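Local coordinates for protein glucosamine--fructose-6-phosphate aminotransferase [isomerizing] (Francisella tularensis subsp. tularensis, PDB 3TBF) that probably makes glucosamine 6-phosphate from fructose 6-phosphate and glutamine, the crystallised part being the C-terminal domain with its two SIS-type units, at residues R204-G209 and D333-V338; G209-D214 and F340-Q345; T215-I220 and S348-I353. All coordinates share one frame; numbering follows the deposited sequence.

Interaction 1 of 3, residues R204-G209 and D333-V338; sequences RALVMG and DFSAPV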
loop_
_atom_site.group_PDB
_atom_site.type_symbol
_atom_site.label_atom_id
_atom_site.label_comp_id
_atom_site.label_asym_id
_atom_site.label_seq_id
_atom_site.Cartn_x
_atom_site.Cartn_y
_atom_site.Cartn_z
ATOM N N ARG A 204 5.561 28.436 4.573
ATOM C CA ARG A 204 6.168 28.816 5.845
ATOM C C ARG A 204 5.161 29.409 6.835
ATOM O O ARG A 204 5.059 28.965 7.970
ATOM C CB ARG A 204 7.283 29.808 5.601
ATOM C CG ARG A 204 7.874 30.292 6.877
ATOM C CD ARG A 204 9.215 30.985 6.709
ATOM N NE ARG A 204 9.839 31.167 8.029
ATOM C CZ ARG A 204 11.141 31.317 8.251
ATOM N NH1 ARG A 204 12.003 31.305 7.247
ATOM N NH2 ARG A 204 11.573 31.489 9.487
ATOM N N ALA A 205 4.399 30.394 6.391
ATOM C CA ALA A 205 3.374 30.994 7.243
ATOM C C ALA A 205 2.324 29.967 7.660
ATOM O O ALA A 205 1.838 29.958 8.781
ATOM C CB ALA A 205 2.710 32.187 6.531
ATOM N N LEU A 206 1.961 29.093 6.747
ATOM C CA LEU A 206 0.883 28.148 7.042
ATOM C C LEU A 206 1.394 27.091 8.058
ATOM O O LEU A 206 0.661 26.642 8.947
ATOM C CB LEU A 206 0.421 27.550 5.753
ATOM C CG LEU A 206 -0.140 28.569 4.752
ATOM C CD1 LEU A 206 -0.539 27.816 3.489
ATOM C CD2 LEU A 206 -1.330 29.370 5.304
ATOM N N VAL A 207 2.673 26.754 7.965
ATOM C CA VAL A 207 3.239 25.787 8.869
ATOM C C VAL A 207 3.300 26.390 10.254
ATOM O O VAL A 207 2.982 25.757 11.255
ATOM C CB VAL A 207 4.609 25.307 8.373
ATOM C CG1 VAL A 207 5.401 24.581 9.480
ATOM C CG2 VAL A 207 4.436 24.388 7.114
HETATM N N MSE A 208 3.680 27.650 10.305
HETATM C CA MSE A 208 3.721 28.349 11.575
HETATM C C MSE A 208 2.346 28.397 12.246
HETATM O O MSE A 208 2.240 28.132 13.447
HETATM C CB MSE A 208 4.295 29.730 11.360
HETATM C CG MSE A 208 4.434 30.510 12.621
HETATM SE SE MSE A 208 5.876 29.792 13.750
HETATM C CE MSE A 208 7.587 30.192 12.777
ATOM N N GLY A 209 1.300 28.693 11.471
ATOM C CA GLY A 209 -0.095 28.606 11.945
ATOM C C GLY A 209 -0.436 27.241 12.502
ATOM O O GLY A 209 -1.169 27.102 13.505
ATOM N N ASP A 333 -3.114 22.250 -3.166
ATOM C CA ASP A 333 -2.563 20.901 -3.364
ATOM C C ASP A 333 -1.144 20.767 -2.930
ATOM O O ASP A 333 -0.700 19.690 -2.540
ATOM C CB ASP A 333 -2.614 20.491 -4.835
ATOM C CG ASP A 333 -4.002 20.014 -5.283
ATOM O OD1 ASP A 333 -4.955 19.942 -4.431
ATOM O OD2 ASP A 333 -4.079 19.675 -6.513
ATOM N N PHE A 334 -0.393 21.839 -3.055
ATOM C CA PHE A 334 1.019 21.716 -2.784
ATOM C C PHE A 334 1.279 21.964 -1.299
ATOM O O PHE A 334 2.063 21.224 -0.661
ATOM C CB PHE A 334 1.844 22.610 -3.678
ATOM C CG PHE A 334 1.981 22.107 -5.071
ATOM C CD1 PHE A 334 2.748 21.014 -5.343
ATOM C CD2 PHE A 334 1.386 22.745 -6.118
ATOM C CE1 PHE A 334 2.912 20.538 -6.664
ATOM C CE2 PHE A 334 1.573 22.306 -7.410
ATOM C CZ PHE A 334 2.345 21.186 -7.674
ATOM N N SER A 335 0.589 22.944 -0.728
ATOM C CA SER A 335 0.842 23.290 0.644
ATOM C C SER A 335 0.159 22.390 1.634
ATOM O O SER A 335 0.734 22.058 2.655
ATOM C CB SER A 335 0.480 24.782 0.915
ATOM O OG SER A 335 -0.892 25.083 0.709
ATOM N N ALA A 336 -1.054 21.964 1.340
ATOM C CA ALA A 336 -1.881 21.330 2.363
ATOM C C ALA A 336 -1.310 20.030 2.846
ATOM O O ALA A 336 -1.346 19.756 4.032
ATOM C CB ALA A 336 -3.360 21.186 1.915
ATOM N N PRO A 337 -0.731 19.224 1.958
ATOM C CA PRO A 337 -0.138 17.988 2.490
ATOM C C PRO A 337 0.952 18.194 3.549
ATOM O O PRO A 337 1.041 17.444 4.530
ATOM C CB PRO A 337 0.463 17.331 1.240
ATOM C CG PRO A 337 -0.506 17.825 0.120
ATOM C CD PRO A 337 -0.697 19.276 0.485
ATOM N N VAL A 338 1.793 19.198 3.336
ATOM C CA VAL A 338 2.794 19.579 4.310
ATOM C C VAL A 338 2.133 20.160 5.576
ATOM O O VAL A 338 2.459 19.752 6.669
ATOM C CB VAL A 338 3.761 20.639 3.737
ATOM C CG1 VAL A 338 4.792 21.027 4.803
ATOM C CG2 VAL A 338 4.420 20.155 2.456
#
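Val207 and Val338 meet through one methyl each: CG2 of Val207 lies 4.1 Å from CG1 of Val338. The Val207 methyl is the branch beside its backbone N, whereas the Val338 methyl is the one anti to the backbone N (chi1 179°), and the two side chains pass at a slant. The second touch comes from the preceding residue, Leu206, and from Ser335, about one turn before Val338. CD1 of Leu206, the end of a side chain aimed at the other helix, rests on Ser335, 3.9 Å from OG and 4.1 Å from CB. These are light contacts, burying only 104 Å² in all, and the nearest CA atoms, Val207 to Val338, are still 7.7 Å apart.

Helix 335-355 follows strand 324-328, an outermost strand of the second five-stranded parallel sheet, and so belongs to the second SIS-type alpha/beta unit; helix 203-211 is part of the helical connection that leads from the first unit to the second. Around the two valines the packing continues, with Thr168 and Leu171 of helix 165-184 against Val338 and Pro22 against Val207, while Asp329 touches Leu206.

Ser335 is fixed from its own side. Its OG stands between the backbone N and the carbonyl carbon (chi1 62°) and donates to the carbonyl O of Ala330, with a weak further bond from His332 N, so Leu206 CD1 meets a hydroxyl already engaged. Further out, OE2 of Glu199 accepts from both Phe334 N and Ser335 N. The Phe334 ring meets Trp75 and Tyr79, and Asp333 OD2 makes a salt bridge to Lys78 NZ and a hydrogen bond with Tyr79 OH.

Interaction 2 of 3, residues G209-D214 and F340-Q345; sequences GALKLD and FTIPLQ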
loop_
_atom_site.group_PDB
_atom_site.type_symbol
_atom_site.label_atom_id
_atom_site.label_comp_id
_atom_site.label_asym_id
_atom_site.label_seq_id
_atom_site.Cartn_x
_atom_site.Cartn_y
_atom_site.Cartn_z
ATOM N N GLY A 209 1.300 28.693 11.471
ATOM C CA GLY A 209 -0.095 28.606 11.945
ATOM C C GLY A 209 -0.436 27.241 12.502
ATOM O O GLY A 209 -1.169 27.102 13.505
ATOM N N ALA A 210 0.073 26.217 11.824
ATOM C CA ALA A 210 -0.220 24.834 12.185
ATOM C C ALA A 210 0.373 24.584 13.570
ATOM O O ALA A 210 -0.265 23.979 14.402
ATOM C CB ALA A 210 0.378 23.874 11.153
ATOM N N LEU A 211 1.586 25.084 13.794
ATOM C CA LEU A 211 2.288 24.953 15.066
ATOM C C LEU A 211 1.540 25.644 16.244
ATOM O O LEU A 211 1.723 25.314 17.422
ATOM C CB LEU A 211 3.692 25.560 14.929
ATOM C CG LEU A 211 4.676 24.789 14.042
ATOM C CD1 LEU A 211 5.944 25.628 13.696
ATOM C CD2 LEU A 211 5.060 23.509 14.701
ATOM N N LYS A 212 0.673 26.565 15.922
ATOM C CA LYS A 212 -0.166 27.130 16.961
ATOM C C LYS A 212 -1.089 26.153 17.616
ATOM O O LYS A 212 -1.555 26.436 18.713
ATOM C CB LYS A 212 -1.048 28.250 16.420
ATOM C CG LYS A 212 -0.619 29.602 16.841
ATOM C CD LYS A 212 0.756 29.982 16.289
ATOM C CE LYS A 212 0.811 31.504 15.962
ATOM N NZ LYS A 212 1.458 32.257 17.028
ATOM N N LEU A 213 -1.373 25.020 16.960
ATOM C CA LEU A 213 -2.304 24.058 17.527
ATOM C C LEU A 213 -1.678 23.212 18.622
ATOM O O LEU A 213 -2.339 22.344 19.212
ATOM C CB LEU A 213 -2.862 23.161 16.436
ATOM C CG LEU A 213 -3.546 23.836 15.260
ATOM C CD1 LEU A 213 -4.049 22.723 14.352
ATOM C CD2 LEU A 213 -4.722 24.748 15.717
ATOM N N ASP A 214 -0.405 23.457 18.883
ATOM C CA ASP A 214 0.376 22.673 19.855
ATOM C C ASP A 214 -0.359 22.469 21.183
ATOM O O ASP A 214 -0.633 21.329 21.599
ATOM C CB ASP A 214 1.734 23.346 20.029
ATOM C CG ASP A 214 2.701 22.581 20.894
ATOM O OD1 ASP A 214 2.357 21.616 21.537
ATOM O OD2 ASP A 214 3.876 23.008 20.981
ATOM N N PHE A 340 -0.841 19.815 6.888
ATOM C CA PHE A 340 -1.641 18.920 7.688
ATOM C C PHE A 340 -0.754 17.913 8.381
ATOM O O PHE A 340 -1.242 17.273 9.313
ATOM C CB PHE A 340 -2.656 18.220 6.837
ATOM C CG PHE A 340 -3.896 18.981 6.658
ATOM C CD1 PHE A 340 -4.670 19.311 7.766
ATOM C CD2 PHE A 340 -4.341 19.321 5.403
ATOM C CE1 PHE A 340 -5.848 19.995 7.619
ATOM C CE2 PHE A 340 -5.501 20.002 5.254
ATOM C CZ PHE A 340 -6.265 20.359 6.363
ATOM N N THR A 341 0.496 17.730 7.917
ATOM C CA THR A 341 1.441 16.841 8.588
ATOM C C THR A 341 1.794 17.303 9.991
ATOM O O THR A 341 1.942 16.486 10.897
ATOM C CB THR A 341 2.760 16.642 7.785
ATOM O OG1 THR A 341 2.458 15.999 6.558
ATOM C CG2 THR A 341 3.702 15.702 8.457
ATOM N N ILE A 342 1.872 18.621 10.190
ATOM C CA ILE A 342 2.356 19.166 11.424
ATOM C C ILE A 342 1.531 18.736 12.665
ATOM O O ILE A 342 2.096 18.322 13.657
ATOM C CB ILE A 342 2.434 20.680 11.337
ATOM C CG1 ILE A 342 3.283 21.184 10.131
ATOM C CG2 ILE A 342 2.964 21.253 12.611
ATOM C CD1 ILE A 342 4.660 20.567 9.868
ATOM N N PRO A 343 0.205 18.865 12.618
ATOM C CA PRO A 343 -0.615 18.467 13.714
ATOM C C PRO A 343 -0.429 17.010 14.043
ATOM O O PRO A 343 -0.540 16.620 15.205
ATOM C CB PRO A 343 -2.070 18.664 13.178
ATOM C CG PRO A 343 -1.998 19.489 11.968
ATOM C CD PRO A 343 -0.558 19.654 11.610
ATOM N N LEU A 344 -0.202 16.189 13.019
ATOM C CA LEU A 344 -0.080 14.794 13.226
ATOM C C LEU A 344 1.258 14.541 13.906
ATOM O O LEU A 344 1.388 13.645 14.742
ATOM C CB LEU A 344 -0.217 14.083 11.895
ATOM C CG LEU A 344 -1.515 14.326 11.094
ATOM C CD1 LEU A 344 -1.606 13.396 9.854
ATOM C CD2 LEU A 344 -2.743 14.128 11.984
ATOM N N GLN A 345 2.269 15.342 13.606
ATOM C CA GLN A 345 3.562 15.141 14.283
ATOM C C GLN A 345 3.400 15.542 15.720
ATOM O O GLN A 345 3.924 14.875 16.590
ATOM C CB GLN A 345 4.682 15.958 13.683
ATOM C CG GLN A 345 4.884 15.752 12.243
ATOM C CD GLN A 345 5.760 16.810 11.620
ATOM O OE1 GLN A 345 5.695 18.002 11.966
ATOM N NE2 GLN A 345 6.622 16.372 10.708
#
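Ala210 and Ile342 make the tightest backbone approach here, their CA atoms 6.3 Å apart, and the contact between the segments is apolar. The Ala210 methyl points at the neighbouring helix and seats on the branch point of Ile342, with Ala210 CB 3.8 Å from Ile342 CB. Both branches of the isoleucine flank it, Ile342 CG2 at 4.0 Å and Ile342 CG1 at 4.1 Å from Ala210 CB. On another flank of that methyl stands Pro343, its ring carbon CD 4.3 Å from Ala210 CB. Leu211 reaches in with its end: CD2 comes within 3.7 Å of Ile342 CG2, the branch anti to the backbone N, which turns it toward the Leu211 side chain.

Backbone bonding differs between the two partners. Past Ala210 the chain tightens into a type I turn from Leu211 to Asp214, closed by Asp214 N to Leu211 O. In helix 335-355 the N of Pro343 makes no bond to the preceding turn, and the helix kinks there.

Polar groups find partners elsewhere: Gln345 OE1 accepts from Gln21 NE2, and Asp214 OD2 is bonded to Tyr19 OH.

Leu344 packs on Val280 and Val282 of strand 278-283, so helix 335-355 lies between that strand and the connecting helix, as part of one helical layer of the three-layer alpha/beta/alpha sandwich of the SIS fold.

Interaction 3 of 3, residues T215-I220 and S348-I353; sequences TEIDQI and SYHVAI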
loop_
_atom_site.group_PDB
_atom_site.type_symbol
_atom_site.label_atom_id
_atom_site.label_comp_id
_atom_site.label_asym_id
_atom_site.label_seq_id
_atom_site.Cartn_x
_atom_site.Cartn_y
_atom_site.Cartn_z
ATOM N N THR A 215 -0.727 23.567 21.823
ATOM C CA THR A 215 -1.384 23.550 23.125
ATOM C C THR A 215 -2.691 22.765 23.092
ATOM O O THR A 215 -2.900 21.895 23.954
ATOM C CB THR A 215 -1.577 25.022 23.644
ATOM O OG1 THR A 215 -0.278 25.593 23.919
ATOM C CG2 THR A 215 -2.461 25.086 24.891
ATOM N N GLU A 216 -3.563 23.021 22.115
ATOM C CA GLU A 216 -4.802 22.232 21.996
ATOM C C GLU A 216 -4.526 20.737 21.750
ATOM O O GLU A 216 -5.266 19.873 22.266
ATOM C CB GLU A 216 -5.662 22.737 20.847
ATOM C CG GLU A 216 -6.758 23.704 21.270
ATOM C CD GLU A 216 -6.942 24.914 20.365
ATOM O OE1 GLU A 216 -6.148 25.179 19.411
ATOM O OE2 GLU A 216 -7.915 25.643 20.659
ATOM N N ILE A 217 -3.482 20.427 20.975
ATOM C CA ILE A 217 -3.158 19.018 20.729
ATOM C C ILE A 217 -2.644 18.353 21.994
ATOM O O ILE A 217 -2.977 17.180 22.258
ATOM C CB ILE A 217 -2.204 18.816 19.568
ATOM C CG1 ILE A 217 -2.904 19.199 18.260
ATOM C CG2 ILE A 217 -1.743 17.397 19.508
ATOM C CD1 ILE A 217 -1.947 19.592 17.179
ATOM N N ASP A 218 -1.920 19.107 22.813
ATOM C CA ASP A 218 -1.529 18.620 24.122
ATOM C C ASP A 218 -2.742 18.221 24.947
ATOM O O ASP A 218 -2.798 17.107 25.419
ATOM C CB ASP A 218 -0.698 19.660 24.877
ATOM C CG ASP A 218 0.017 19.066 26.074
ATOM O OD1 ASP A 218 -0.192 17.879 26.355
ATOM O OD2 ASP A 218 0.802 19.784 26.727
ATOM N N GLN A 219 -3.721 19.109 25.087
ATOM C CA GLN A 219 -4.959 18.804 25.806
ATOM C C GLN A 219 -5.669 17.546 25.282
ATOM O O GLN A 219 -6.047 16.709 26.058
ATOM C CB GLN A 219 -5.947 19.952 25.703
ATOM C CG GLN A 219 -5.571 21.229 26.444
ATOM C CD GLN A 219 -6.413 22.460 25.954
ATOM O OE1 GLN A 219 -7.522 22.290 25.405
ATOM N NE2 GLN A 219 -5.880 23.688 26.149
ATOM N N ILE A 220 -5.856 17.447 23.971
ATOM C CA ILE A 220 -6.467 16.291 23.298
ATOM C C ILE A 220 -5.751 14.949 23.570
ATOM O O ILE A 220 -6.357 13.900 23.787
ATOM C CB ILE A 220 -6.378 16.494 21.786
ATOM C CG1 ILE A 220 -7.384 17.519 21.297
ATOM C CG2 ILE A 220 -6.624 15.217 21.046
ATOM C CD1 ILE A 220 -7.301 17.663 19.759
ATOM N N SER A 348 1.648 12.970 17.772
ATOM C CA SER A 348 2.420 11.810 18.118
ATOM C C SER A 348 3.423 12.160 19.192
ATOM O O SER A 348 3.711 11.331 20.046
ATOM C CB SER A 348 3.122 11.176 16.897
ATOM O OG SER A 348 4.287 11.933 16.568
ATOM N N TYR A 349 3.934 13.383 19.166
ATOM C CA TYR A 349 4.813 13.838 20.234
ATOM C C TYR A 349 4.116 13.834 21.574
ATOM O O TYR A 349 4.581 13.215 22.510
ATOM C CB TYR A 349 5.371 15.226 19.944
ATOM C CG TYR A 349 6.129 15.797 21.122
ATOM C CD1 TYR A 349 7.456 15.425 21.387
ATOM C CD2 TYR A 349 5.506 16.711 21.997
ATOM C CE1 TYR A 349 8.157 15.959 22.486
ATOM C CE2 TYR A 349 6.188 17.233 23.101
ATOM C CZ TYR A 349 7.515 16.850 23.343
ATOM O OH TYR A 349 8.151 17.369 24.433
ATOM N N HIS A 350 2.996 14.508 21.684
ATOM C CA HIS A 350 2.317 14.545 22.967
ATOM C C HIS A 350 1.782 13.202 23.482
ATOM O O HIS A 350 1.796 12.969 24.689
ATOM C CB HIS A 350 1.196 15.537 22.919
ATOM C CG HIS A 350 1.679 16.940 22.827
ATOM N ND1 HIS A 350 2.429 17.534 23.818
ATOM C CD2 HIS A 350 1.540 17.864 21.854
ATOM C CE1 HIS A 350 2.704 18.781 23.471
ATOM N NE2 HIS A 350 2.170 19.007 22.284
ATOM N N VAL A 351 1.335 12.309 22.587
ATOM C CA VAL A 351 0.814 11.043 23.031
ATOM C C VAL A 351 1.973 10.215 23.547
ATOM O O VAL A 351 1.829 9.474 24.518
ATOM C CB VAL A 351 0.055 10.370 21.926
ATOM C CG1 VAL A 351 -0.248 8.894 22.247
ATOM C CG2 VAL A 351 -1.180 11.184 21.661
ATOM N N ALA A 352 3.146 10.415 22.952
ATOM C CA ALA A 352 4.361 9.745 23.419
ATOM C C ALA A 352 4.703 10.177 24.817
ATOM O O ALA A 352 5.048 9.343 25.657
ATOM C CB ALA A 352 5.530 10.017 22.498
ATOM N N ILE A 353 4.589 11.462 25.089
ATOM C CA ILE A 353 4.850 11.941 26.447
ATOM C C ILE A 353 3.850 11.353 27.459
ATOM O O ILE A 353 4.247 10.807 28.485
ATOM C CB ILE A 353 4.822 13.451 26.548
ATOM C CG1 ILE A 353 5.892 14.052 25.632
ATOM C CG2 ILE A 353 5.059 13.901 28.009
ATOM C CD1 ILE A 353 7.253 13.645 25.950
#
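The imidazole of His350 is sandwiched between Asp218 and Tyr349. Over one face, above the centre, sits CB of Asp218, 3.8 Å from the ring centroid and 11° off the normal, a CH-pi contact. The Asp218 carboxylate continues the cover: its plane is turned only 11° from that of the imidazole, with CG 3.6 Å from His350 ND1. The opposite face receives CD2 of Tyr349, 3.7 Å above the plane, while His350 CE1 in turn lies at the edge of the phenol ring, in its plane. Ile353 CG1 lies over one face of that phenol, toward its rim.

Helix 335-355 belongs to the second SIS-type unit; helix 214-221, from the connection between the two parallel sheets, packs beside it and on the edge strand 324-328. Ile217 and Ile220 rest on Leu326 of that strand. Ile217 also sends CG2 to His350, 4.1 Å from CD2, an oblique approach.

Chi1 of Asp218 (-165°, CG anti to the backbone N) brings CG over the imidazole; the turn about the next bond leaves the carboxylate nearly parallel to it. Asp218 therefore meets the ring from above, with OD1 3.7 Å from ND1. A second carboxylate holds the ring's rotation, since OD1 of Asp214 is hydrogen-bonded to His350 NE2. With two aspartates so near, the protonated imidazole may be favoured. Behind the sandwich, Tyr349 OH is tied to His12 ND1. On the Asp218 side the backbone also comes close, N of Asp218 lying 3.8 Å from CD2 of His350.

Overall arrangement
All three contacts lie along helix 335-355, which is met in turn by helix 203-211, the turn after it, and helix 214-221. Interactions 1 and 2 have centres about 10 Å apart and share Gly209; Val207 CG1 touches Ile342 CG1 at 4.1 Å, so their apolar packing is continuous. Interactions 2 and 3, centres about 11 Å apart, are joined by a probable hydrogen bond of 2.7 Å between Asp214 OD1 and His350 NE2, and Ile217 CD1 packs on Pro343 O. Interactions 1 and 3 do not touch, with centres about 20 Å apart. The character changes on the way, from buried aliphatic groups to a partly buried, polar aromatic end.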